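Local coordinates for hypothetical 27.5 kDa protein in SPX19-GCR2 intergenic region (Saccharomyces cerevisiae, PDB 1JZT), which catalyses the epimerization of the S and R forms of hydrated NAD(P)H, a step in nicotinamide nucleotide repair, using one potassium ion per subunit, at residues A[37-42]-A[194-199]; A[45-50]-A[168-173]; A[77-82]-A[103-108]. All blocks are in the same frame, centred on the assembly; numbering follows the deposited sequence.

Contact 1: residues A[37-42]-A[194-199]; sequences FSVAQA and VLVSLT
Ala42 and Val196 make the tight end of this helix-on-strand contact: the methyl CB of Ala42 rests 3.7 Å from Val196 CG2, so the helix presents one of its smallest side chains where the strand residue stands up against it. Val196 turns CG2 to the alanine and, its chi1 being -179° with CG1 trans to the main-chain nitrogen, leaves CG1 for Val39, whose CG2 lies 4.2 Å from it. From there the fit slackens. Val39 CG2 only grazes Leu198 CD2 at 4.5 Å, although Leu198 reaches back from the strand's end with its branched tip. No hydrogen bond crosses the interface. Phe37 and Gln41, on the helix side turned from the strand, are partly exposed; Ser38 OG, though buried, is satisfied by Leu34 O, Gly219 N and Gln242 O. The axes of the two short segments run nearly antiparallel, at 155°, with 9.3 Å between them at closest approach. Helix 28-46 thus packs on one face of the sheet: Val39 also touches Val172 of strand 169-172, Ala42 leans on Tyr216 of strand 214-218, and Cys77 of helix 69-83 packs against Val39 and Ala40.

Contact 2: residues A[45-50]-A[168-173]; sequences RQFPLR and PIVSVD
Pro168 meets Phe47 just ahead of strand 169-172: its ring carbon CG lies 3.6 Å from Phe47 CZ, and Pro168 CB follows at 3.8 Å from the same atom. The proline approaches the phenyl ring at a slant, touching its far end, and both side chains also rest on Cys135 of strand 133-139. Ile169 turns its side chain away from Phe47, to the other side of the sheet. Val170 swings back, and its CG2 sits at the ring's edge, near its plane, 4.1 Å from Phe47 CE2; a chi1 of 178° places that methyl beside the valine's own backbone N and turns it to the ring. On the phenylalanine side, chain and helix part company at Phe47, and chi1 of -57° sends the ring towards the strand, while Gln46 CG lies over one of its faces. Cutting Phe47 back to an alanine is likely to open a gap beside Pro168 CG and Val170 CG2 and to lose the contact between the chain just past helix 28-46 and the start of the strand. Farther along, Ser171 OG is hydrogen-bonded to Asp138 OD2, and Val172 packs on Val137 and Leu198. Asp173 closes the run just past the strand, where OD1 forms a salt bridge with Lys202 and accepts a hydrogen bond from Leu198 N. Asp173 is predicted to bind (6S)-NADPHX and Asp138 to bind potassium, so the apolar contact of Phe47 lies at the opposite end of the strand from the probable ligand site. That division is the one expected of a Rossmann-like alpha/beta fold, in which the ligand gathers at the C-terminal ends of the parallel strands.

Contact 3: residues A[77-82]-A[103-108]; sequences CARHLK and KQLVHQ
Arg79 and Gln108 bring together the side chains with the most area buried here, and they do so without a hydrogen bond. Gln108 OE1 sits over one face of the Arg79 guanidinium, 3.2 Å from Arg79 NH2 and 3.3 Å from Arg79 NE. From above the plane the oxygen cannot line up well with either N-H, so any attraction is probably that of the carbonyl dipole for the charged group, the amide and guanidinium planes turned 53° from each other. The aliphatic parts also meet: Arg79 CD lies 4.1 Å from Gln108 CB. The arginine chain is extended as far as CD, then bent at chi3 (41°), which turns the guanidinium aside from the line of the stem. Its charge is answered outside the two segments by Glu33 of helix 28-46, whose OE1 makes a salt bridge with Arg79 NH2. The helices involved, 69-83 and 100-111, are successive connections of the parallel sheet: the first joins strand 60-65 to strand 88-91, the second leads from strand 88-91 to strand 116-117, as in the beta-alpha-beta units of a Rossmann-like fold. Leu105 is the third partner. Its CD2 comes to the guanidinium edge, 3.8 Å from Arg79 NH2, the two side chains crossing at about a right angle. The leucine also touches Leu75 and Val76 of helix 69-83 and Met32 of helix 28-46, an apolar wall beside the charged group. Its backbone joins in through a water: Arg79 NE donates to that water over 3.0 Å, and the water donates in turn to Leu105 O over 2.9 Å.

In the fold
Contacts 1 and 2 both fasten the helix 28-46 region to the sheet, on the neighbouring strands 194-198 and 169-172, but at different depths. Contact 1 is fully buried near the centre of the chain and is purely aliphatic; contact 2 lies just past the helix's end, only partly buried, and brings in an aromatic ring. The two meet directly, Val194 CG2 packing on Gln46 CG at 3.5 Å. Contact 3 joins two helices farther from the chain centre yet still buried, about 16 Å from contact 1 and 17 Å from contact 2 between centres, and brings in a charged group and a bridging water. It still reaches contact 1, where the ring of His80 meets that of Phe37 edge-to-face.

Contact 1: residues A[37-42]-A[194-199]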
loop_
_atom_site.group_PDB
_atom_site.type_symbol
_atom_site.label_atom_id
_atom_site.label_comp_id
_atom_site.label_asym_id
_atom_site.label_seq_id
_atom_site.Cartn_x
_atom_site.Cartn_y
_atom_site.Cartn_z
ATOM N N PHE A 37 -4.499 3.045 -7.302
ATOM C CA PHE A 37 -3.857 3.531 -8.520
ATOM C C PHE A 37 -2.530 4.180 -8.142
ATOM O O PHE A 37 -1.494 3.919 -8.769
ATOM C CB PHE A 37 -4.737 4.560 -9.238
ATOM C CG PHE A 37 -4.115 5.102 -10.499
ATOM C CD1 PHE A 37 -4.261 4.426 -11.704
ATOM C CD2 PHE A 37 -3.318 6.242 -10.464
ATOM C CE1 PHE A 37 -3.617 4.865 -12.860
ATOM C CE2 PHE A 37 -2.663 6.694 -11.617
ATOM C CZ PHE A 37 -2.817 6.000 -12.814
ATOM N N SER A 38 -2.566 5.013 -7.106
ATOM C CA SER A 38 -1.370 5.705 -6.624
ATOM C C SER A 38 -0.242 4.727 -6.331
ATOM O O SER A 38 0.885 4.905 -6.784
ATOM C CB SER A 38 -1.688 6.491 -5.346
ATOM O OG SER A 38 -2.523 7.594 -5.619
ATOM N N VAL A 39 -0.550 3.700 -5.548
ATOM C CA VAL A 39 0.443 2.691 -5.202
ATOM C C VAL A 39 1.046 2.065 -6.456
ATOM O O VAL A 39 2.258 1.926 -6.560
ATOM C CB VAL A 39 -0.168 1.562 -4.353
ATOM C CG1 VAL A 39 0.897 0.507 -4.047
ATOM C CG2 VAL A 39 -0.739 2.138 -3.063
ATOM N N ALA A 40 0.202 1.660 -7.399
ATOM C CA ALA A 40 0.688 1.064 -8.645
ATOM C C ALA A 40 1.611 2.030 -9.392
ATOM O O ALA A 40 2.669 1.641 -9.900
ATOM C CB ALA A 40 -0.484 0.690 -9.527
ATOM N N GLN A 41 1.210 3.294 -9.473
ATOM C CA GLN A 41 2.036 4.288 -10.156
ATOM C C GLN A 41 3.416 4.423 -9.473
ATOM O O GLN A 41 4.433 4.567 -10.153
ATOM C CB GLN A 41 1.300 5.638 -10.200
ATOM C CG GLN A 41 1.917 6.689 -11.133
ATOM C CD GLN A 41 1.002 7.893 -11.348
ATOM O OE1 GLN A 41 0.573 8.534 -10.393
ATOM N NE2 GLN A 41 0.708 8.202 -12.607
ATOM N N ALA A 42 3.458 4.360 -8.141
ATOM C CA ALA A 42 4.729 4.463 -7.401
ATOM C C ALA A 42 5.644 3.281 -7.724
ATOM O O ALA A 42 6.861 3.440 -7.888
ATOM C CB ALA A 42 4.469 4.515 -5.884
ATOM N N VAL A 194 10.252 1.286 -0.179
ATOM C CA VAL A 194 9.371 2.373 -0.591
ATOM C C VAL A 194 8.169 2.464 0.349
ATOM O O VAL A 194 7.601 1.442 0.750
ATOM C CB VAL A 194 8.816 2.153 -2.029
ATOM C CG1 VAL A 194 7.949 3.342 -2.444
ATOM C CG2 VAL A 194 9.966 1.962 -3.015
ATOM N N LEU A 195 7.790 3.685 0.709
ATOM C CA LEU A 195 6.617 3.900 1.546
ATOM C C LEU A 195 5.691 4.803 0.754
ATOM O O LEU A 195 6.099 5.864 0.293
ATOM C CB LEU A 195 6.985 4.581 2.869
ATOM C CG LEU A 195 5.788 5.029 3.719
ATOM C CD1 LEU A 195 4.962 3.817 4.150
ATOM C CD2 LEU A 195 6.284 5.797 4.939
ATOM N N VAL A 196 4.449 4.374 0.570
ATOM C CA VAL A 196 3.487 5.185 -0.157
ATOM C C VAL A 196 2.409 5.609 0.818
ATOM O O VAL A 196 1.473 4.850 1.090
ATOM C CB VAL A 196 2.823 4.415 -1.320
ATOM C CG1 VAL A 196 1.839 5.329 -2.051
ATOM C CG2 VAL A 196 3.882 3.895 -2.284
ATOM N N SER A 197 2.565 6.808 1.374
ATOM C CA SER A 197 1.585 7.336 2.311
ATOM C C SER A 197 0.336 7.680 1.507
ATOM O O SER A 197 0.431 8.141 0.370
ATOM C CB SER A 197 2.125 8.592 3.003
ATOM O OG SER A 197 3.226 8.275 3.849
ATOM N N LEU A 198 -0.831 7.442 2.091
ATOM C CA LEU A 198 -2.086 7.732 1.418
ATOM C C LEU A 198 -2.819 8.880 2.109
ATOM O O LEU A 198 -2.930 8.910 3.336
ATOM C CB LEU A 198 -2.964 6.475 1.373
ATOM C CG LEU A 198 -2.411 5.319 0.533
ATOM C CD1 LEU A 198 -3.346 4.121 0.625
ATOM C CD2 LEU A 198 -2.264 5.765 -0.922
ATOM N N THR A 199 -3.302 9.819 1.296
ATOM C CA THR A 199 -4.019 11.014 1.756
ATOM C C THR A 199 -3.027 11.986 2.383
ATOM O O THR A 199 -2.836 13.101 1.891
ATOM C CB THR A 199 -5.134 10.664 2.784
ATOM O OG1 THR A 199 -6.068 9.752 2.189
ATOM C CG2 THR A 199 -5.881 11.916 3.209
#

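Contact 2: residues A[45-50]-A[168-173]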
loop_
_atom_site.group_PDB
_atom_site.type_symbol
_atom_site.label_atom_id
_atom_site.label_comp_id
_atom_site.label_asym_id
_atom_site.label_seq_id
_atom_site.Cartn_x
_atom_site.Cartn_y
_atom_site.Cartn_z
ATOM N N ARG A 45 7.020 3.676 -11.176
ATOM C CA ARG A 45 8.025 4.732 -11.238
ATOM C C ARG A 45 9.338 4.335 -10.562
ATOM O O ARG A 45 10.417 4.745 -10.994
ATOM C CB ARG A 45 7.473 6.011 -10.616
ATOM C CG ARG A 45 8.328 7.232 -10.882
ATOM C CD ARG A 45 7.531 8.508 -10.710
ATOM N NE ARG A 45 6.450 8.631 -11.687
ATOM C CZ ARG A 45 5.602 9.657 -11.722
ATOM N NH1 ARG A 45 5.717 10.640 -10.835
ATOM N NH2 ARG A 45 4.641 9.709 -12.638
ATOM N N GLN A 46 9.235 3.525 -9.514
ATOM C CA GLN A 46 10.393 3.052 -8.759
ATOM C C GLN A 46 11.073 1.881 -9.476
ATOM O O GLN A 46 12.291 1.709 -9.390
ATOM C CB GLN A 46 9.935 2.628 -7.355
ATOM C CG GLN A 46 11.030 2.431 -6.320
ATOM C CD GLN A 46 11.749 3.722 -5.964
ATOM O OE1 GLN A 46 11.155 4.802 -5.957
ATOM N NE2 GLN A 46 13.033 3.612 -5.654
ATOM N N PHE A 47 10.289 1.084 -10.197
ATOM C CA PHE A 47 10.833 -0.071 -10.917
ATOM C C PHE A 47 10.417 -0.071 -12.390
ATOM O O PHE A 47 9.715 -0.973 -12.854
ATOM C CB PHE A 47 10.369 -1.369 -10.255
ATOM C CG PHE A 47 10.733 -1.469 -8.799
ATOM C CD1 PHE A 47 12.048 -1.693 -8.406
ATOM C CD2 PHE A 47 9.757 -1.336 -7.817
ATOM C CE1 PHE A 47 12.385 -1.787 -7.050
ATOM C CE2 PHE A 47 10.078 -1.427 -6.464
ATOM C CZ PHE A 47 11.396 -1.654 -6.080
ATOM N N PRO A 48 10.859 0.943 -13.151
ATOM C CA PRO A 48 10.522 1.050 -14.578
ATOM C C PRO A 48 10.891 -0.213 -15.356
ATOM O O PRO A 48 11.922 -0.837 -15.102
ATOM C CB PRO A 48 11.317 2.276 -15.033
ATOM C CG PRO A 48 12.479 2.311 -14.090
ATOM C CD PRO A 48 11.845 1.968 -12.766
ATOM N N LEU A 49 10.036 -0.586 -16.299
ATOM C CA LEU A 49 10.266 -1.776 -17.100
ATOM C C LEU A 49 11.164 -1.511 -18.305
ATOM O O LEU A 49 11.721 -2.446 -18.884
ATOM C CB LEU A 49 8.929 -2.361 -17.566
ATOM C CG LEU A 49 8.027 -2.894 -16.449
ATOM C CD1 LEU A 49 6.694 -3.322 -17.029
ATOM C CD2 LEU A 49 8.707 -4.058 -15.749
ATOM N N ARG A 50 11.322 -0.243 -18.675
ATOM C CA ARG A 50 12.160 0.101 -19.819
ATOM C C ARG A 50 13.614 -0.301 -19.611
ATOM O O ARG A 50 14.224 0.033 -18.594
ATOM C CB ARG A 50 12.108 1.602 -20.113
ATOM C CG ARG A 50 12.801 1.957 -21.422
ATOM C CD ARG A 50 13.643 3.218 -21.314
ATOM N NE ARG A 50 14.367 3.479 -22.558
ATOM N N PRO A 168 12.977 -5.821 -2.331
ATOM C CA PRO A 168 12.384 -4.551 -1.907
ATOM C C PRO A 168 10.903 -4.637 -1.558
ATOM O O PRO A 168 10.113 -5.218 -2.302
ATOM C CB PRO A 168 12.635 -3.640 -3.104
ATOM C CG PRO A 168 12.534 -4.594 -4.258
ATOM C CD PRO A 168 13.342 -5.773 -3.758
ATOM N N ILE A 169 10.535 -4.051 -0.423
ATOM C CA ILE A 169 9.142 -4.036 0.017
ATOM C C ILE A 169 8.565 -2.631 -0.162
ATOM O O ILE A 169 9.191 -1.638 0.218
ATOM C CB ILE A 169 9.006 -4.437 1.511
ATOM C CG1 ILE A 169 9.363 -5.914 1.696
ATOM C CG2 ILE A 169 7.586 -4.169 1.991
ATOM C CD1 ILE A 169 9.419 -6.352 3.160
ATOM N N VAL A 170 7.377 -2.565 -0.759
ATOM C CA VAL A 170 6.674 -1.304 -0.983
ATOM C C VAL A 170 5.484 -1.313 -0.024
ATOM O O VAL A 170 4.525 -2.063 -0.242
ATOM C CB VAL A 170 6.126 -1.215 -2.433
ATOM C CG1 VAL A 170 5.364 0.095 -2.627
ATOM C CG2 VAL A 170 7.278 -1.329 -3.440
ATOM N N SER A 171 5.540 -0.494 1.028
ATOM C CA SER A 171 4.464 -0.453 2.022
ATOM C C SER A 171 3.363 0.538 1.696
ATOM O O SER A 171 3.631 1.703 1.401
ATOM C CB SER A 171 5.022 -0.130 3.416
ATOM O OG SER A 171 5.743 -1.223 3.949
ATOM N N VAL A 172 2.121 0.064 1.772
ATOM C CA VAL A 172 0.956 0.887 1.492
ATOM C C VAL A 172 0.503 1.638 2.743
ATOM O O VAL A 172 0.145 1.032 3.759
ATOM C CB VAL A 172 -0.223 0.031 0.976
ATOM C CG1 VAL A 172 -1.388 0.933 0.600
ATOM C CG2 VAL A 172 0.224 -0.790 -0.226
ATOM N N ASP A 173 0.529 2.962 2.633
ATOM C CA ASP A 173 0.133 3.892 3.681
ATOM C C ASP A 173 1.121 3.964 4.848
ATOM O O ASP A 173 1.698 5.022 5.112
ATOM C CB ASP A 173 -1.268 3.561 4.196
ATOM C CG ASP A 173 -1.865 4.707 4.977
ATOM O OD1 ASP A 173 -1.625 5.867 4.575
ATOM O OD2 ASP A 173 -2.577 4.456 5.972
#

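Contact 3: residues A[77-82]-A[103-108]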
loop_
_atom_site.group_PDB
_atom_site.type_symbol
_atom_site.label_atom_id
_atom_site.label_comp_id
_atom_site.label_asym_id
_atom_site.label_seq_id
_atom_site.Cartn_x
_atom_site.Cartn_y
_atom_site.Cartn_z
ATOM N N CYS A 77 -4.408 -1.986 -6.651
ATOM C CA CYS A 77 -3.030 -1.836 -7.113
ATOM C C CYS A 77 -2.623 -2.963 -8.055
ATOM O O CYS A 77 -2.028 -2.728 -9.100
ATOM C CB CYS A 77 -2.092 -1.818 -5.908
ATOM S SG CYS A 77 -0.333 -1.890 -6.328
ATOM N N ALA A 78 -2.939 -4.192 -7.663
ATOM C CA ALA A 78 -2.612 -5.363 -8.452
ATOM C C ALA A 78 -3.192 -5.309 -9.866
ATOM O O ALA A 78 -2.528 -5.715 -10.825
ATOM C CB ALA A 78 -3.089 -6.619 -7.732
ATOM N N ARG A 79 -4.421 -4.821 -10.000
ATOM C CA ARG A 79 -5.064 -4.723 -11.319
ATOM C C ARG A 79 -4.364 -3.678 -12.191
ATOM O O ARG A 79 -4.124 -3.915 -13.374
ATOM C CB ARG A 79 -6.562 -4.389 -11.155
ATOM C CG ARG A 79 -7.292 -3.930 -12.438
ATOM C CD ARG A 79 -8.813 -4.035 -12.266
ATOM N NE ARG A 79 -9.233 -3.579 -10.944
ATOM C CZ ARG A 79 -9.357 -2.304 -10.590
ATOM N NH1 ARG A 79 -9.102 -1.337 -11.466
ATOM N NH2 ARG A 79 -9.716 -2.000 -9.348
ATOM N N HIS A 80 -4.021 -2.529 -11.617
ATOM C CA HIS A 80 -3.339 -1.510 -12.406
ATOM C C HIS A 80 -1.951 -1.976 -12.833
ATOM O O HIS A 80 -1.515 -1.692 -13.945
ATOM C CB HIS A 80 -3.267 -0.187 -11.637
ATOM C CG HIS A 80 -4.568 0.548 -11.617
ATOM N ND1 HIS A 80 -5.055 1.227 -12.717
ATOM C CD2 HIS A 80 -5.527 0.640 -10.667
ATOM C CE1 HIS A 80 -6.256 1.698 -12.444
ATOM N NE2 HIS A 80 -6.568 1.355 -11.206
ATOM N N LEU A 81 -1.265 -2.707 -11.957
ATOM C CA LEU A 81 0.065 -3.217 -12.285
ATOM C C LEU A 81 -0.007 -4.180 -13.457
ATOM O O LEU A 81 0.904 -4.232 -14.287
ATOM C CB LEU A 81 0.682 -3.930 -11.083
ATOM C CG LEU A 81 1.178 -3.022 -9.954
ATOM C CD1 LEU A 81 1.621 -3.873 -8.766
ATOM C CD2 LEU A 81 2.331 -2.173 -10.469
ATOM N N LYS A 82 -1.091 -4.948 -13.522
ATOM C CA LYS A 82 -1.271 -5.892 -14.619
ATOM C C LYS A 82 -1.436 -5.068 -15.898
ATOM O O LYS A 82 -0.824 -5.365 -16.918
ATOM C CB LYS A 82 -2.511 -6.760 -14.376
ATOM C CG LYS A 82 -2.762 -7.811 -15.446
ATOM C CD LYS A 82 -1.687 -8.884 -15.429
ATOM C CE LYS A 82 -1.921 -9.920 -16.513
ATOM N NZ LYS A 82 -0.865 -10.969 -16.457
ATOM N N LYS A 103 -15.021 -8.453 -2.532
ATOM C CA LYS A 103 -15.311 -9.612 -3.374
ATOM C C LYS A 103 -15.297 -9.188 -4.838
ATOM O O LYS A 103 -14.811 -9.915 -5.712
ATOM C CB LYS A 103 -16.687 -10.198 -3.033
ATOM C CG LYS A 103 -16.903 -10.578 -1.567
ATOM C CD LYS A 103 -18.380 -10.894 -1.312
ATOM C CE LYS A 103 -18.687 -11.217 0.153
ATOM N NZ LYS A 103 -18.135 -12.532 0.588
ATOM N N GLN A 104 -15.851 -8.010 -5.105
ATOM C CA GLN A 104 -15.903 -7.492 -6.467
ATOM C C GLN A 104 -14.493 -7.192 -6.970
ATOM O O GLN A 104 -14.178 -7.434 -8.141
ATOM C CB GLN A 104 -16.764 -6.230 -6.520
ATOM C CG GLN A 104 -18.233 -6.461 -6.183
ATOM C CD GLN A 104 -19.016 -5.162 -6.103
ATOM O OE1 GLN A 104 -18.638 -4.241 -5.374
ATOM N NE2 GLN A 104 -20.118 -5.083 -6.845
ATOM N N LEU A 105 -13.641 -6.677 -6.082
ATOM C CA LEU A 105 -12.262 -6.363 -6.460
ATOM C C LEU A 105 -11.517 -7.646 -6.841
ATOM O O LEU A 105 -10.643 -7.631 -7.712
ATOM C CB LEU A 105 -11.542 -5.627 -5.316
ATOM C CG LEU A 105 -11.936 -4.148 -5.118
ATOM C CD1 LEU A 105 -11.289 -3.586 -3.865
ATOM C CD2 LEU A 105 -11.523 -3.340 -6.342
ATOM N N VAL A 106 -11.881 -8.759 -6.202
ATOM C CA VAL A 106 -11.256 -10.045 -6.507
ATOM C C VAL A 106 -11.727 -10.540 -7.871
ATOM O O VAL A 106 -10.941 -11.076 -8.653
ATOM C CB VAL A 106 -11.576 -11.102 -5.422
ATOM C CG1 VAL A 106 -11.090 -12.488 -5.861
ATOM C CG2 VAL A 106 -10.896 -10.711 -4.121
ATOM N N HIS A 107 -13.010 -10.359 -8.162
ATOM C CA HIS A 107 -13.527 -10.772 -9.460
ATOM C C HIS A 107 -12.825 -9.966 -10.551
ATOM O O HIS A 107 -12.536 -10.482 -11.627
ATOM C CB HIS A 107 -15.041 -10.562 -9.530
ATOM C CG HIS A 107 -15.826 -11.543 -8.712
ATOM N ND1 HIS A 107 -17.200 -11.519 -8.641
ATOM C CD2 HIS A 107 -15.427 -12.584 -7.942
ATOM C CE1 HIS A 107 -17.618 -12.503 -7.863
ATOM N NE2 HIS A 107 -16.562 -13.164 -7.427
ATOM N N GLN A 108 -12.542 -8.698 -10.271
ATOM C CA GLN A 108 -11.859 -7.861 -11.245
ATOM C C GLN A 108 -10.448 -8.394 -11.514
ATOM O O GLN A 108 -9.936 -8.282 -12.628
ATOM C CB GLN A 108 -11.820 -6.413 -10.750
ATOM C CG GLN A 108 -13.207 -5.767 -10.705
ATOM C CD GLN A 108 -13.257 -4.527 -9.835
ATOM O OE1 GLN A 108 -12.319 -3.733 -9.815
ATOM N NE2 GLN A 108 -14.362 -4.347 -9.120
HETATM O O HOH W 1 -9.046 -5.399 -8.530
#